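Long-range contact in serine-rich secreted cell wall anchored (LPXTG-motif ) protein (Lactobacillus reuteri ATCC 53608, PDB 5NXK), which probably acts as a cell-wall-anchored adhesin that attaches the bacterium to its host, through a beta-solenoid related to pectate lyases: residues G120-S134 against N167-N181. Numbering follows the deposited sequence.
Sequences GVKTLNLVGNTTLNS and NAINIAENANVVLNN
Two successive coils of a beta-solenoid stack here, residues 120-134 on 167-181, each contributing a strand to two parallel sheets that meet at a corner. Strand 122-127 pairs with 168-171 and strand 129-134 with 176-181, their axes approaching to 4.7 Å in both cases. The first pairing begins with a side chain: OD1 of N167 takes the N-H of K122 at 2.7 Å in a nearly straight bond, while K122 O receives the backbone N-H groups of both N167 and A168. On the outward face, like asparagines line up in register. N170 ND2 donates to N125 OD1 at 2.9 Å, the two amides side by side and nearly coplanar, 20° apart, and N180 ND2 makes the same pairing with N133 OD1 at 2.9 Å, though tilted 28° from its carbonyl plane. In both N125 and N170, CG lies anti to the carbonyl carbon (chi1 near -60°), which sets the side chains pointing the same way, and OD1 of N170 is hydrogen-bonded in turn to T204 OG1 in the following coil. Inside, L126 sits at the corner, touching both sheets: its CD1 lies 4.0 Å from I169 CG2, and its CB meets V177 CG2 at 3.9 Å, the side chains of L126 and V177 crossing at about a right angle. At the bend the coils differ in length. Residues 120-134 turn through G128, whereas 172-175 form a type II turn that adds two residues; water 1 bridges G128 N and E173 O, and pairing resumes when N176 N reaches G128 O at 2.8 Å, from above the carbonyl plane. T130 OG1 braces the shorter bend by donating to V127 O. Strands 97-102 and 105-109 of the preceding coil flank residues 120-134, strands 200-205 and 210-214 continue the two sheets beyond 167-181, and across the interior I169 packs against M188 and L190 of strand 186-191.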
ATOM      1  N   GLY A 120      -9.259  -8.613 -10.018  1.00 19.99           N
ATOM      2  CA  GLY A 120      -9.881  -8.967  -8.754  1.00 22.55           C
ATOM      3  C   GLY A 120      -9.488  -8.055  -7.604  1.00 25.21           C
ATOM      4  O   GLY A 120      -8.594  -7.200  -7.739  1.00 21.43           O
ATOM      5  N   VAL A 121     -10.124  -8.271  -6.453  1.00 23.35           N
ATOM      6  CA  VAL A 121      -9.938  -7.390  -5.294  1.00 20.40           C
ATOM      7  C   VAL A 121      -8.524  -7.478  -4.753  1.00 25.12           C
ATOM      8  O   VAL A 121      -8.046  -8.565  -4.418  1.00 23.20           O
ATOM      9  CB  VAL A 121     -10.943  -7.723  -4.166  1.00 24.17           C
ATOM     10  CG1 VAL A 121     -10.682  -6.867  -2.926  1.00 25.28           C
ATOM     11  CG2 VAL A 121     -12.374  -7.536  -4.666  1.00 28.52           C
ATOM     12  N   LYS A 122      -7.864  -6.316  -4.676  1.00 22.63           N
ATOM     13  CA  LYS A 122      -6.501  -6.208  -4.155  1.00 20.45           C
ATOM     14  C   LYS A 122      -6.481  -5.476  -2.817  1.00 24.41           C
ATOM     15  O   LYS A 122      -6.857  -4.296  -2.731  1.00 24.39           O
ATOM     16  CB  LYS A 122      -5.594  -5.483  -5.151  1.00 21.13           C
ATOM     17  CG  LYS A 122      -5.715  -5.994  -6.576  1.00 20.75           C
ATOM     18  CD  LYS A 122      -5.375  -7.480  -6.647  1.00 22.52           C
ATOM     19  CE  LYS A 122      -5.157  -7.934  -8.106  1.00 23.97           C
ATOM     20  NZ  LYS A 122      -5.069  -9.422  -8.191  1.00 23.66           N
ATOM     21  N   THR A 123      -6.010  -6.181  -1.796  1.00 20.24           N
ATOM     22  CA  THR A 123      -6.026  -5.695  -0.430  1.00 26.08           C
ATOM     23  C   THR A 123      -4.643  -5.757   0.223  1.00 26.13           C
ATOM     24  O   THR A 123      -3.965  -6.786   0.170  1.00 23.41           O
ATOM     25  CB  THR A 123      -7.022  -6.520   0.430  1.00 26.58           C
ATOM     26  OG1 THR A 123      -8.320  -6.500  -0.186  1.00 25.00           O
ATOM     27  CG2 THR A 123      -7.125  -5.952   1.836  1.00 24.51           C
ATOM     28  N   LEU A 124      -4.250  -4.659   0.863  1.00 23.23           N
ATOM     29  CA  LEU A 124      -3.057  -4.625   1.699  1.00 21.72           C
ATOM     30  C   LEU A 124      -3.451  -4.342   3.137  1.00 27.69           C
ATOM     31  O   LEU A 124      -4.000  -3.279   3.448  1.00 24.24           O
ATOM     32  CB  LEU A 124      -2.070  -3.564   1.210  1.00 24.43           C
ATOM     33  CG  LEU A 124      -0.840  -3.313   2.094  1.00 25.26           C
ATOM     34  CD1 LEU A 124       0.061  -4.559   2.120  1.00 22.34           C
ATOM     35  CD2 LEU A 124      -0.059  -2.105   1.593  1.00 23.17           C
ATOM     36  N   ASN A 125      -3.165  -5.287   4.024  1.00 25.31           N
ATOM     37  CA  ASN A 125      -3.424  -5.072   5.440  1.00 26.77           C
ATOM     38  C   ASN A 125      -2.114  -4.721   6.137  1.00 29.91           C
ATOM     39  O   ASN A 125      -1.080  -5.344   5.884  1.00 29.25           O
ATOM     40  CB  ASN A 125      -4.065  -6.309   6.076  1.00 22.80           C
ATOM     41  CG  ASN A 125      -5.405  -6.639   5.466  1.00 27.93           C
ATOM     42  OD1 ASN A 125      -6.290  -5.790   5.396  1.00 28.01           O
ATOM     43  ND2 ASN A 125      -5.563  -7.874   5.003  1.00 32.00           N
ATOM     44  N   LEU A 126      -2.155  -3.701   6.990  1.00 23.91           N
ATOM     45  CA  LEU A 126      -0.977  -3.239   7.695  1.00 19.71           C
ATOM     46  C   LEU A 126      -1.238  -3.414   9.182  1.00 25.39           C
ATOM     47  O   LEU A 126      -2.147  -2.793   9.739  1.00 27.28           O
ATOM     48  CB  LEU A 126      -0.655  -1.777   7.346  1.00 21.36           C
ATOM     49  CG  LEU A 126      -0.408  -1.516   5.857  1.00 25.17           C
ATOM     50  CD1 LEU A 126      -0.166  -0.032   5.600  1.00 25.42           C
ATOM     51  CD2 LEU A 126       0.769  -2.367   5.343  1.00 23.61           C
ATOM     52  N   VAL A 127      -0.436  -4.260   9.829  1.00 25.37           N
ATOM     53  CA  VAL A 127      -0.764  -4.744  11.172  1.00 24.70           C
ATOM     54  C   VAL A 127       0.406  -4.511  12.138  1.00 25.48           C
ATOM     55  O   VAL A 127       1.572  -4.496  11.725  1.00 28.67           O
ATOM     56  CB  VAL A 127      -1.135  -6.262  11.145  1.00 30.66           C
ATOM     57  CG1 VAL A 127      -1.644  -6.731  12.506  1.00 30.18           C
ATOM     58  CG2 VAL A 127      -2.186  -6.553  10.073  1.00 27.22           C
ATOM     59  N   GLY A 128       0.088  -4.328  13.416  1.00 29.36           N
ATOM     60  CA  GLY A 128       1.090  -4.093  14.446  1.00 31.93           C
ATOM     61  C   GLY A 128       1.897  -2.833  14.194  1.00 36.00           C
ATOM     62  O   GLY A 128       1.368  -1.826  13.706  1.00 33.71           O
ATOM     63  N   ASN A 129       3.182  -2.881  14.528  1.00 28.69           N
ATOM     64  CA  ASN A 129       4.045  -1.724  14.378  1.00 32.27           C
ATOM     65  C   ASN A 129       4.768  -1.786  13.050  1.00 34.35           C
ATOM     66  O   ASN A 129       5.823  -2.400  12.930  1.00 35.25           O
ATOM     67  CB  ASN A 129       5.023  -1.626  15.546  1.00 38.39           C
ATOM     68  CG  ASN A 129       4.307  -1.431  16.864  1.00 41.38           C
ATOM     69  OD1 ASN A 129       3.370  -0.644  16.955  1.00 46.11           O
ATOM     70  ND2 ASN A 129       4.738  -2.148  17.890  1.00 50.90           N
ATOM     71  N   THR A 130       4.170  -1.168  12.041  1.00 31.69           N
ATOM     72  CA  THR A 130       4.681  -1.308  10.687  1.00 27.57           C
ATOM     73  C   THR A 130       5.092   0.053  10.133  1.00 33.56           C
ATOM     74  O   THR A 130       4.349   1.047  10.229  1.00 29.50           O
ATOM     75  CB  THR A 130       3.627  -1.991   9.762  1.00 30.96           C
ATOM     76  OG1 THR A 130       3.475  -3.363  10.143  1.00 29.25           O
ATOM     77  CG2 THR A 130       4.041  -1.932   8.290  1.00 29.74           C
ATOM     78  N   THR A 131       6.294   0.091   9.578  1.00 27.88           N
ATOM     79  CA  THR A 131       6.864   1.309   9.043  1.00 27.84           C
ATOM     80  C   THR A 131       7.272   1.090   7.603  1.00 32.34           C
ATOM     81  O   THR A 131       8.044   0.179   7.285  1.00 30.84           O
ATOM     82  CB  THR A 131       8.083   1.769   9.866  1.00 30.21           C
ATOM     83  OG1 THR A 131       7.683   1.944  11.230  1.00 31.83           O
ATOM     84  CG2 THR A 131       8.625   3.096   9.337  1.00 36.10           C
ATOM     85  N   LEU A 132       6.736   1.931   6.736  1.00 28.06           N
ATOM     86  CA  LEU A 132       6.983   1.843   5.310  1.00 32.31           C
ATOM     87  C   LEU A 132       7.779   3.060   4.847  1.00 34.63           C
ATOM     88  O   LEU A 132       7.403   4.195   5.158  1.00 28.98           O
ATOM     89  CB  LEU A 132       5.650   1.748   4.564  1.00 29.53           C
ATOM     90  CG  LEU A 132       4.686   0.669   5.088  1.00 26.60           C
ATOM     91  CD1 LEU A 132       3.389   0.734   4.321  1.00 24.48           C
ATOM     92  CD2 LEU A 132       5.292  -0.728   4.950  1.00 31.81           C
ATOM     93  N   ASN A 133       8.867   2.840   4.112  1.00 27.00           N
ATOM     94  CA  ASN A 133       9.715   3.949   3.699  1.00 27.99           C
ATOM     95  C   ASN A 133       9.854   4.031   2.184  1.00 29.11           C
ATOM     96  O   ASN A 133      10.399   3.133   1.555  1.00 28.99           O
ATOM     97  CB  ASN A 133      11.098   3.823   4.347  1.00 28.56           C
ATOM     98  CG  ASN A 133      11.026   3.817   5.865  1.00 32.33           C
ATOM     99  OD1 ASN A 133      10.940   4.871   6.506  1.00 34.84           O
ATOM    100  ND2 ASN A 133      11.017   2.621   6.449  1.00 26.36           N
ATOM    101  N   SER A 134       9.316   5.084   1.592  1.00 29.13           N
ATOM    102  CA  SER A 134       9.515   5.322   0.171  1.00 30.56           C
ATOM    103  C   SER A 134      10.765   6.188   0.006  1.00 29.54           C
ATOM    104  O   SER A 134      10.767   7.361   0.359  1.00 29.57           O
ATOM    105  CB  SER A 134       8.289   5.980  -0.458  1.00 31.46           C
ATOM    106  OG  SER A 134       8.489   6.213  -1.841  1.00 33.05           O
ATOM    107  N   ASN A 167      -7.672  -1.736  -4.326  1.00 16.44           N
ATOM    108  CA  ASN A 167      -8.979  -1.697  -3.653  1.00 23.21           C
ATOM    109  C   ASN A 167      -9.008  -1.368  -2.176  1.00 20.66           C
ATOM    110  O   ASN A 167      -9.948  -0.716  -1.712  1.00 25.44           O
ATOM    111  CB  ASN A 167      -9.694  -3.028  -3.850  1.00 20.86           C
ATOM    112  CG  ASN A 167      -9.827  -3.377  -5.303  1.00 21.06           C
ATOM    113  OD1 ASN A 167      -9.131  -4.264  -5.790  1.00 22.74           O
ATOM    114  ND2 ASN A 167     -10.684  -2.651  -6.022  1.00 19.61           N
ATOM    115  N   ALA A 168      -8.050  -1.874  -1.409  1.00 18.38           N
ATOM    116  CA  ALA A 168      -8.112  -1.586   0.023  1.00 22.45           C
ATOM    117  C   ALA A 168      -6.766  -1.550   0.711  1.00 22.32           C
ATOM    118  O   ALA A 168      -5.922  -2.408   0.483  1.00 20.29           O
ATOM    119  CB  ALA A 168      -9.016  -2.597   0.714  1.00 24.19           C
ATOM    120  N   ILE A 169      -6.555  -0.534   1.535  1.00 18.14           N
ATOM    121  CA  ILE A 169      -5.440  -0.562   2.480  1.00 23.47           C
ATOM    122  C   ILE A 169      -6.050  -0.415   3.873  1.00 24.93           C
ATOM    123  O   ILE A 169      -6.704   0.587   4.178  1.00 22.32           O
ATOM    124  CB  ILE A 169      -4.417   0.546   2.202  1.00 22.59           C
ATOM    125  CG1 ILE A 169      -3.798   0.368   0.813  1.00 20.04           C
ATOM    126  CG2 ILE A 169      -3.308   0.546   3.242  1.00 20.15           C
ATOM    127  CD1 ILE A 169      -2.895   1.511   0.441  1.00 23.49           C
ATOM    128  N   ASN A 170      -5.868  -1.433   4.703  1.00 19.54           N
ATOM    129  CA  ASN A 170      -6.492  -1.439   6.018  1.00 24.89           C
ATOM    130  C   ASN A 170      -5.420  -1.366   7.090  1.00 29.47           C
ATOM    131  O   ASN A 170      -4.580  -2.248   7.177  1.00 29.06           O
ATOM    132  CB  ASN A 170      -7.322  -2.713   6.226  1.00 19.95           C
ATOM    133  CG  ASN A 170      -8.406  -2.891   5.180  1.00 25.03           C
ATOM    134  OD1 ASN A 170      -9.206  -1.988   4.935  1.00 25.45           O
ATOM    135  ND2 ASN A 170      -8.428  -4.069   4.545  1.00 18.93           N
ATOM    136  N   ILE A 171      -5.474  -0.349   7.933  1.00 22.99           N
ATOM    137  CA  ILE A 171      -4.608  -0.285   9.102  1.00 22.88           C
ATOM    138  C   ILE A 171      -5.363  -0.987  10.215  1.00 20.99           C
ATOM    139  O   ILE A 171      -6.438  -0.555  10.625  1.00 29.03           O
ATOM    140  CB  ILE A 171      -4.240   1.163   9.510  1.00 24.15           C
ATOM    141  CG1 ILE A 171      -3.226   1.781   8.536  1.00 28.75           C
ATOM    142  CG2 ILE A 171      -3.585   1.186  10.881  1.00 22.43           C
ATOM    143  CD1 ILE A 171      -3.702   1.970   7.118  1.00 27.42           C
ATOM    144  N   ALA A 172      -4.816  -2.100  10.685  1.00 25.44           N
ATOM    145  CA  ALA A 172      -5.555  -2.949  11.610  1.00 24.50           C
ATOM    146  C   ALA A 172      -5.810  -2.254  12.928  1.00 28.45           C
ATOM    147  O   ALA A 172      -5.075  -1.341  13.300  1.00 30.72           O
ATOM    148  CB  ALA A 172      -4.794  -4.241  11.854  1.00 26.68           C
ATOM    149  N   GLU A 173      -6.846  -2.682  13.641  1.00 26.38           N
ATOM    150  CA  GLU A 173      -7.049  -2.202  14.999  1.00 31.46           C
ATOM    151  C   GLU A 173      -5.781  -2.392  15.827  1.00 29.82           C
ATOM    152  O   GLU A 173      -5.063  -3.375  15.656  1.00 29.97           O
ATOM    153  CB  GLU A 173      -8.254  -2.866  15.662  1.00 34.15           C
ATOM    154  CG  GLU A 173      -8.180  -4.346  15.877  1.00 55.13           C
ATOM    155  CD  GLU A 173      -9.326  -4.828  16.758  1.00 66.07           C
ATOM    156  OE1 GLU A 173      -9.912  -3.990  17.480  1.00 67.01           O
ATOM    157  OE2 GLU A 173      -9.654  -6.033  16.708  1.00 68.25           O
ATOM    158  N   ASN A 174      -5.491  -1.397  16.662  1.00 28.25           N
ATOM    159  CA  ASN A 174      -4.318  -1.354  17.540  1.00 32.14           C
ATOM    160  C   ASN A 174      -2.989  -1.218  16.819  1.00 30.34           C
ATOM    161  O   ASN A 174      -1.952  -1.170  17.461  1.00 35.23           O
ATOM    162  CB  ASN A 174      -4.273  -2.603  18.426  1.00 31.00           C
ATOM    163  CG  ASN A 174      -5.520  -2.747  19.251  1.00 32.95           C
ATOM    164  OD1 ASN A 174      -5.996  -1.780  19.826  1.00 32.96           O
ATOM    165  ND2 ASN A 174      -6.095  -3.940  19.263  1.00 37.99           N
ATOM    166  N   ALA A 175      -3.003  -1.103  15.502  1.00 26.19           N
ATOM    167  CA  ALA A 175      -1.736  -0.964  14.791  1.00 30.59           C
ATOM    168  C   ALA A 175      -1.144   0.430  14.954  1.00 30.39           C
ATOM    169  O   ALA A 175      -1.861   1.397  15.230  1.00 26.17           O
ATOM    170  CB  ALA A 175      -1.913  -1.285  13.317  1.00 30.62           C
ATOM    171  N   ASN A 176       0.170   0.515  14.767  1.00 24.37           N
ATOM    172  CA  ASN A 176       0.895   1.774  14.699  1.00 24.77           C
ATOM    173  C   ASN A 176       1.675   1.786  13.388  1.00 27.62           C
ATOM    174  O   ASN A 176       2.736   1.159  13.249  1.00 31.24           O
ATOM    175  CB  ASN A 176       1.815   1.968  15.902  1.00 32.45           C
ATOM    176  CG  ASN A 176       1.046   2.062  17.209  1.00 40.90           C
ATOM    177  OD1 ASN A 176       1.133   1.179  18.064  1.00 45.86           O
ATOM    178  ND2 ASN A 176       0.264   3.125  17.359  1.00 40.97           N
ATOM    179  N   VAL A 177       1.079   2.431  12.397  1.00 22.49           N
ATOM    180  CA  VAL A 177       1.629   2.437  11.060  1.00 23.23           C
ATOM    181  C   VAL A 177       2.174   3.802  10.741  1.00 28.20           C
ATOM    182  O   VAL A 177       1.494   4.814  10.955  1.00 24.17           O
ATOM    183  CB  VAL A 177       0.565   2.030  10.024  1.00 22.82           C
ATOM    184  CG1 VAL A 177       1.107   2.145   8.609  1.00 25.82           C
ATOM    185  CG2 VAL A 177       0.067   0.612  10.313  1.00 28.94           C
ATOM    186  N   VAL A 178       3.392   3.814  10.213  1.00 21.96           N
ATOM    187  CA  VAL A 178       4.087   5.027   9.844  1.00 22.15           C
ATOM    188  C   VAL A 178       4.510   4.901   8.385  1.00 27.92           C
ATOM    189  O   VAL A 178       4.991   3.855   7.974  1.00 31.60           O
ATOM    190  CB  VAL A 178       5.330   5.263  10.733  1.00 26.56           C
ATOM    191  CG1 VAL A 178       6.113   6.467  10.249  1.00 29.08           C
ATOM    192  CG2 VAL A 178       4.922   5.444  12.206  1.00 25.54           C
ATOM    193  N   LEU A 179       4.286   5.934   7.582  1.00 27.70           N
ATOM    194  CA  LEU A 179       4.815   5.923   6.229  1.00 32.13           C
ATOM    195  C   LEU A 179       5.644   7.180   6.026  1.00 31.54           C
ATOM    196  O   LEU A 179       5.134   8.300   6.135  1.00 30.66           O
ATOM    197  CB  LEU A 179       3.694   5.823   5.196  1.00 29.61           C
ATOM    198  CG  LEU A 179       4.074   5.580   3.729  1.00 32.46           C
ATOM    199  CD1 LEU A 179       2.868   4.968   2.986  1.00 30.27           C
ATOM    200  CD2 LEU A 179       4.586   6.830   3.009  1.00 30.94           C
ATOM    201  N   ASN A 180       6.920   6.969   5.718  1.00 30.50           N
ATOM    202  CA  ASN A 180       7.882   8.035   5.490  1.00 28.82           C
ATOM    203  C   ASN A 180       8.165   8.137   4.009  1.00 29.20           C
ATOM    204  O   ASN A 180       8.550   7.160   3.391  1.00 32.65           O
ATOM    205  CB  ASN A 180       9.169   7.760   6.267  1.00 31.52           C
ATOM    206  CG  ASN A 180       8.926   7.640   7.761  1.00 36.91           C
ATOM    207  OD1 ASN A 180       8.307   8.517   8.368  1.00 35.39           O
ATOM    208  ND2 ASN A 180       9.379   6.538   8.356  1.00 31.95           N
ATOM    209  N   ASN A 181       7.938   9.296   3.413  1.00 30.27           N
ATOM    210  CA  ASN A 181       8.098   9.388   1.969  1.00 33.36           C
ATOM    211  C   ASN A 181       9.082  10.490   1.601  1.00 30.95           C
ATOM    212  O   ASN A 181       8.847  11.674   1.859  1.00 30.19           O
ATOM    213  CB  ASN A 181       6.736   9.622   1.295  1.00 31.62           C
ATOM    214  CG  ASN A 181       6.765   9.362  -0.208  1.00 31.27           C
ATOM    215  OD1 ASN A 181       7.823   9.307  -0.825  1.00 30.19           O
ATOM    216  ND2 ASN A 181       5.585   9.192  -0.798  1.00 25.63           N
TER
HETATM  217  O   HOH W   1      -2.422  -4.140  14.834  1.00 33.76           O
HETATM  218  O   HOH W   2       5.381   1.853  13.427  1.00 41.53           O